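Local coordinates for protein intracellular exo-alpha-(1->5)-L-arabinofuranosidase (Bifidobacterium longum, PDB 2Y2W) that hydrolyses terminal alpha-(1->5)-linked L-arabinofuranosyl residues of arabinans, and acts on wheat arabinoxylan, in plant cell-wall breakdown, at residues 378-381 and 382-386; 299-302 and 303-306; 237-240 and 241-245. All blocks are in the same frame, centred on the assembly; numbering follows the deposited sequence.

Interaction 1: 378-381 and 382-386; sequences DIYT and AADAV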
# COMPACT_ATOMS: atom_id res chain seq x y z
N ASP D 378 21.58 -26.89 -13.71
CA ASP D 378 21.20 -28.05 -14.52
C ASP D 378 22.23 -28.34 -15.61
O ASP D 378 22.70 -27.42 -16.29
CB ASP D 378 19.82 -27.84 -15.14
CG ASP D 378 18.69 -27.96 -14.13
OD1 ASP D 378 18.92 -28.50 -13.02
OD2 ASP D 378 17.56 -27.53 -14.45
N ILE D 379 22.59 -29.61 -15.74
CA ILE D 379 23.55 -30.06 -16.74
C ILE D 379 22.76 -30.64 -17.91
O ILE D 379 22.12 -31.69 -17.78
CB ILE D 379 24.55 -31.10 -16.15
CG1 ILE D 379 24.93 -30.76 -14.70
CG2 ILE D 379 25.80 -31.19 -17.01
CD1 ILE D 379 25.86 -29.55 -14.54
N TYR D 380 22.81 -29.94 -19.04
CA TYR D 380 21.88 -30.19 -20.14
C TYR D 380 22.23 -31.38 -21.03
O TYR D 380 23.38 -31.53 -21.46
CB TYR D 380 21.70 -28.94 -21.00
CG TYR D 380 20.88 -27.84 -20.33
CD1 TYR D 380 19.55 -28.05 -19.99
CD2 TYR D 380 21.45 -26.60 -20.06
CE1 TYR D 380 18.80 -27.05 -19.39
CE2 TYR D 380 20.70 -25.60 -19.45
CZ TYR D 380 19.38 -25.83 -19.12
OH TYR D 380 18.64 -24.84 -18.53
N THR D 381 21.22 -32.19 -21.31
CA THR D 381 21.36 -33.37 -22.16
C THR D 381 21.11 -33.00 -23.62
O THR D 381 20.57 -31.93 -23.92
CB THR D 381 20.36 -34.47 -21.76
OG1 THR D 381 19.02 -33.96 -21.88
CG2 THR D 381 20.60 -34.93 -20.33
N ALA D 382 21.50 -33.90 -24.53
CA ALA D 382 21.28 -33.71 -25.96
C ALA D 382 19.81 -33.46 -26.27
O ALA D 382 19.49 -32.70 -27.19
CB ALA D 382 21.78 -34.92 -26.73
N ALA D 383 18.92 -34.08 -25.50
CA ALA D 383 17.48 -33.91 -25.67
C ALA D 383 17.01 -32.52 -25.24
O ALA D 383 16.16 -31.92 -25.90
CB ALA D 383 16.73 -34.99 -24.90
N ASP D 384 17.56 -32.02 -24.13
CA ASP D 384 17.23 -30.69 -23.62
C ASP D 384 17.50 -29.60 -24.65
O ASP D 384 16.72 -28.65 -24.79
CB ASP D 384 18.00 -30.39 -22.33
CG ASP D 384 17.59 -31.29 -21.17
OD1 ASP D 384 16.42 -31.72 -21.12
OD2 ASP D 384 18.44 -31.55 -20.29
N ALA D 385 18.60 -29.76 -25.39
CA ALA D 385 18.98 -28.83 -26.45
C ALA D 385 18.01 -28.86 -27.63
O ALA D 385 17.68 -27.81 -28.18
CB ALA D 385 20.39 -29.12 -26.91
N VAL D 386 17.57 -30.06 -28.00
CA VAL D 386 16.65 -30.23 -29.13
C VAL D 386 15.29 -29.59 -28.84
O VAL D 386 14.64 -29.03 -29.73
CB VAL D 386 16.50 -31.73 -29.55
CG1 VAL D 386 15.49 -31.90 -30.68
CG2 VAL D 386 17.85 -32.31 -29.96
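Tyr-380 and Thr-381 meet Asp-384 where the loop 378-381 runs into the helix that starts at Ala-382. The approach is extended: Asp-378 O lies over one face of the Tyr-380 ring, 4.0 Å above the plane and offset toward the rim, while Gln-428 NE2 bonds it. Tyr-380 CD1 lies 3.7 Å from Asp-384 CB. Here the carboxyl carbon of Asp-384 sits at the ring edge, with the carboxylate turned 83° to the ring, nearly perpendicular. The hydroxyl end of the tyrosine points elsewhere and bonds Val-343 O. Thr-381 is the N-cap and builds a capping box with Asp-384. Its backbone N donates an almost straight bond to Asp-384 OD2 at 3.0 Å, arriving from above the carboxylate plane. The return bond, Asp-384 N to Thr-381 OG1, is weak at 3.3 Å. With chi1 at 60°, OG1 sits between the backbone N and the carbonyl carbon, where it can also give a weak bond to Asp-384 OD2 at 2.9 Å. OD2 thus receives the cap residue's N-H firmly and its hydroxyl weakly, and OD1 is held by Tyr-345 OH, so both oxygens of this buried carboxylate are engaged. Thr-381 O closes the first helical turn, accepting from Ala-385 N at 3.3 Å nearly along the C=O axis. Lying in the first turn, the Asp-384 carboxylate is probably stabilised in its charged form by the helix dipole. The cap begins helix 382-397, which precedes strand 402-408, the last of the eight-stranded barrel; Tyr-380 stands beside Trp-344, a residue probably important for substrate recognition, and Ala-383 and Asp-384 lean on helix 297-304.

Interaction 2: 299-302 and 303-306; sequences SMQD and FLAS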
# COMPACT_ATOMS: atom_id res chain seq x y z
N SER D 299 7.34 -39.82 -20.76
CA SER D 299 7.62 -38.47 -20.29
C SER D 299 8.59 -37.74 -21.22
O SER D 299 8.47 -36.53 -21.43
CB SER D 299 8.18 -38.51 -18.87
OG SER D 299 9.42 -39.20 -18.83
N MET D 300 9.54 -38.49 -21.77
CA MET D 300 10.50 -37.98 -22.75
C MET D 300 9.79 -37.48 -24.01
O MET D 300 10.08 -36.38 -24.49
CB MET D 300 11.54 -39.06 -23.09
CG MET D 300 12.43 -38.77 -24.30
SD MET D 300 13.37 -37.24 -24.21
CE MET D 300 14.50 -37.58 -22.86
N GLN D 301 8.86 -38.29 -24.53
CA GLN D 301 8.10 -37.94 -25.73
C GLN D 301 7.19 -36.72 -25.52
O GLN D 301 7.00 -35.92 -26.44
CB GLN D 301 7.29 -39.14 -26.24
CG GLN D 301 6.73 -38.98 -27.66
CD GLN D 301 7.80 -38.98 -28.74
OE1 GLN D 301 8.27 -40.03 -29.17
NE2 GLN D 301 8.18 -37.79 -29.19
N ASP D 302 6.63 -36.60 -24.32
CA ASP D 302 5.86 -35.41 -23.94
C ASP D 302 6.76 -34.17 -23.93
O ASP D 302 6.36 -33.09 -24.38
CB ASP D 302 5.23 -35.58 -22.56
CG ASP D 302 4.19 -36.70 -22.51
OD1 ASP D 302 3.98 -37.38 -23.53
OD2 ASP D 302 3.58 -36.88 -21.43
N PHE D 303 7.97 -34.35 -23.42
CA PHE D 303 8.95 -33.27 -23.28
C PHE D 303 9.47 -32.76 -24.62
O PHE D 303 9.69 -31.56 -24.79
CB PHE D 303 10.09 -33.73 -22.37
CG PHE D 303 11.23 -32.76 -22.28
CD1 PHE D 303 11.02 -31.44 -21.86
CD2 PHE D 303 12.52 -33.16 -22.58
CE1 PHE D 303 12.07 -30.55 -21.78
CE2 PHE D 303 13.59 -32.28 -22.49
CZ PHE D 303 13.36 -30.97 -22.08
N LEU D 304 9.66 -33.67 -25.58
CA LEU D 304 10.15 -33.29 -26.90
C LEU D 304 9.12 -32.48 -27.69
O LEU D 304 9.48 -31.73 -28.61
CB LEU D 304 10.60 -34.52 -27.69
CG LEU D 304 11.86 -35.25 -27.19
CD1 LEU D 304 11.88 -36.69 -27.67
CD2 LEU D 304 13.13 -34.52 -27.60
N ALA D 305 7.85 -32.62 -27.32
CA ALA D 305 6.77 -31.86 -27.95
C ALA D 305 6.31 -30.68 -27.09
O ALA D 305 5.14 -30.29 -27.15
CB ALA D 305 5.60 -32.79 -28.28
N SER D 306 7.23 -30.11 -26.32
CA SER D 306 6.92 -29.00 -25.41
C SER D 306 6.56 -27.71 -26.12
O SER D 306 5.93 -26.83 -25.53
CB SER D 306 8.08 -28.76 -24.44
OG SER D 306 8.14 -29.77 -23.45
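Met-300 and Leu-304 pack one turn apart at the C-terminal end of helix 297-304, a short helix after strand 280-287 of the (beta/alpha)8 barrel. The methionine CG is anti to its amide nitrogen (chi1 168°), and bends at chi2 and chi3 curl the chain toward the next turn, bringing SD to 3.8 Å from Leu-304 CD1. Leu-304 meets it obliquely, CG lying opposite its own carbonyl carbon; the same methyl is brushed at 4.1 Å by Gln-301 NE2, which bonds Arg-486 O. Leu-304 also touches Val-387 of helix 382-397 and Ile-557. An alanine at Leu-304 is likely to leave the Met-300 sulfur without this apolar neighbour and open a gap toward Val-387 and Ile-557. Phe-303, its CG likewise anti (chi1 173°), keeps a loose contact with the methionine, CD2 4.5 Å from Met-300 SD, and carries the rest of its ring toward Asp-384, Val-387 and Tyr-287. The N-H groups of Phe-303 and Leu-304 bond Ser-299 O and Met-300 O, both at 3.0 Å, but Ala-305 N to Asp-302 O is weak as the helix gives way to a turn. There Ser-306 grips Phe-303 O twice from the same face of the carbonyl, its N at 3.2 Å and its OG at 2.7 Å.

Interaction 3: 237-240 and 241-245; sequences VAHA and MKLAE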
# COMPACT_ATOMS: atom_id res chain seq x y z
N VAL D 237 1.81 2.66 -11.98
CA VAL D 237 3.24 2.70 -12.28
C VAL D 237 3.54 2.96 -13.76
O VAL D 237 4.40 3.77 -14.09
CB VAL D 237 3.98 1.43 -11.78
CG1 VAL D 237 5.47 1.51 -12.08
CG2 VAL D 237 3.76 1.24 -10.29
N ALA D 238 2.81 2.27 -14.65
CA ALA D 238 3.01 2.40 -16.09
C ALA D 238 2.68 3.81 -16.59
O ALA D 238 3.41 4.37 -17.41
CB ALA D 238 2.20 1.36 -16.85
N HIS D 239 1.57 4.37 -16.10
CA HIS D 239 1.18 5.73 -16.44
C HIS D 239 2.23 6.76 -16.02
O HIS D 239 2.64 7.60 -16.82
CB HIS D 239 -0.17 6.09 -15.83
CG HIS D 239 -0.44 7.56 -15.79
ND1 HIS D 239 -0.33 8.31 -14.64
CD2 HIS D 239 -0.77 8.44 -16.77
CE1 HIS D 239 -0.60 9.57 -14.91
NE2 HIS D 239 -0.87 9.68 -16.20
N ALA D 240 2.64 6.69 -14.75
CA ALA D 240 3.59 7.63 -14.17
C ALA D 240 4.95 7.57 -14.86
O ALA D 240 5.57 8.61 -15.11
CB ALA D 240 3.74 7.39 -12.68
N MET D 241 5.42 6.37 -15.17
CA MET D 241 6.69 6.21 -15.87
C MET D 241 6.64 6.77 -17.29
O MET D 241 7.53 7.52 -17.68
CB MET D 241 7.17 4.77 -15.84
CG MET D 241 7.78 4.38 -14.51
SD MET D 241 8.25 2.65 -14.41
CE MET D 241 9.64 2.60 -15.53
N LYS D 242 5.59 6.43 -18.04
CA LYS D 242 5.41 6.98 -19.40
C LYS D 242 5.16 8.49 -19.39
O LYS D 242 5.43 9.16 -20.39
CB LYS D 242 4.32 6.25 -20.19
CG LYS D 242 4.85 5.14 -21.08
CD LYS D 242 3.79 4.58 -22.03
CE LYS D 242 3.61 5.47 -23.27
NZ LYS D 242 2.45 5.03 -24.10
N LEU D 243 4.65 9.01 -18.28
CA LEU D 243 4.49 10.45 -18.10
C LEU D 243 5.84 11.14 -17.95
O LEU D 243 6.01 12.28 -18.39
CB LEU D 243 3.58 10.75 -16.90
CG LEU D 243 3.21 12.20 -16.58
CD1 LEU D 243 2.66 12.96 -17.79
CD2 LEU D 243 2.21 12.23 -15.43
N ALA D 244 6.79 10.45 -17.32
CA ALA D 244 8.15 10.96 -17.18
C ALA D 244 8.92 10.78 -18.49
O ALA D 244 9.70 11.65 -18.87
CB ALA D 244 8.88 10.27 -16.04
N GLU D 245 8.70 9.66 -19.16
CA GLU D 245 9.34 9.37 -20.44
C GLU D 245 8.39 8.67 -21.41
O GLU D 245 8.02 7.51 -21.20
CB GLU D 245 10.60 8.52 -20.25
CG GLU D 245 11.86 9.32 -20.00
CD GLU D 245 13.12 8.46 -20.08
OE1 GLU D 245 13.21 7.60 -20.99
OE2 GLU D 245 14.02 8.65 -19.25
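Val-237 and Met-241 are joined by one of the i to i+4 bonds near the C-terminal end of helix 227-244, which links barrel strands 209-212 and 249-252 in a beta-alpha-beta unit. Four successive carbonyls each accept from the residue four further on: Val-237 O from Met-241 N at 3.0 Å, Ala-238 O from Lys-242 N at 3.1 Å, His-239 O from Leu-243 N at 2.9 Å, and Ala-240 O from Ala-244 N at 3.1 Å. The first two are the straighter, at 161° and 166°. Met-241 O then receives Glu-245 N at 2.9 Å, just as Glu-245 leaves helical geometry. Met-241 runs alongside Val-237, and with Val-237 CG1 anti to the backbone N (chi1 -179°) that methyl reaches the sulfur at 3.8 Å. Leu-243 CD2 lies 3.9 Å from His-239 CE1, the two side chains pointing the same way. That imidazole also stacks edge-to-face with His-224 of a second subunit, whose Trp-220 meets Leu-243. The polar chemistry between the segments is thus all backbone, and the side-chain contacts across them are packing, with Met-241 set against the barrel strands and His-239 and Leu-243 against the neighbouring subunit.

How the interactions relate
Interactions 1 and 2 form one region, their centres 13 Å apart: the start of helix 382-397 rests on helix 297-304, with Ala-383 CB 4.0 Å from Met-300 CE and Asp-384 OD1 packed 3.2 Å from Phe-303 CE2. Both lie near the probable substrate site. The Tyr-380 side chain is about 5 Å from that of Trp-344 and about 7 Å from that of Tyr-286; the Phe-303 side chain is about 9 Å from that of Trp-344 and about 9 Å from that of Tyr-286. Interaction 3 lies across the chain's centre, about 41 Å and 42 Å between centres from interactions 1 and 2, away from these residues and at a subunit interface instead.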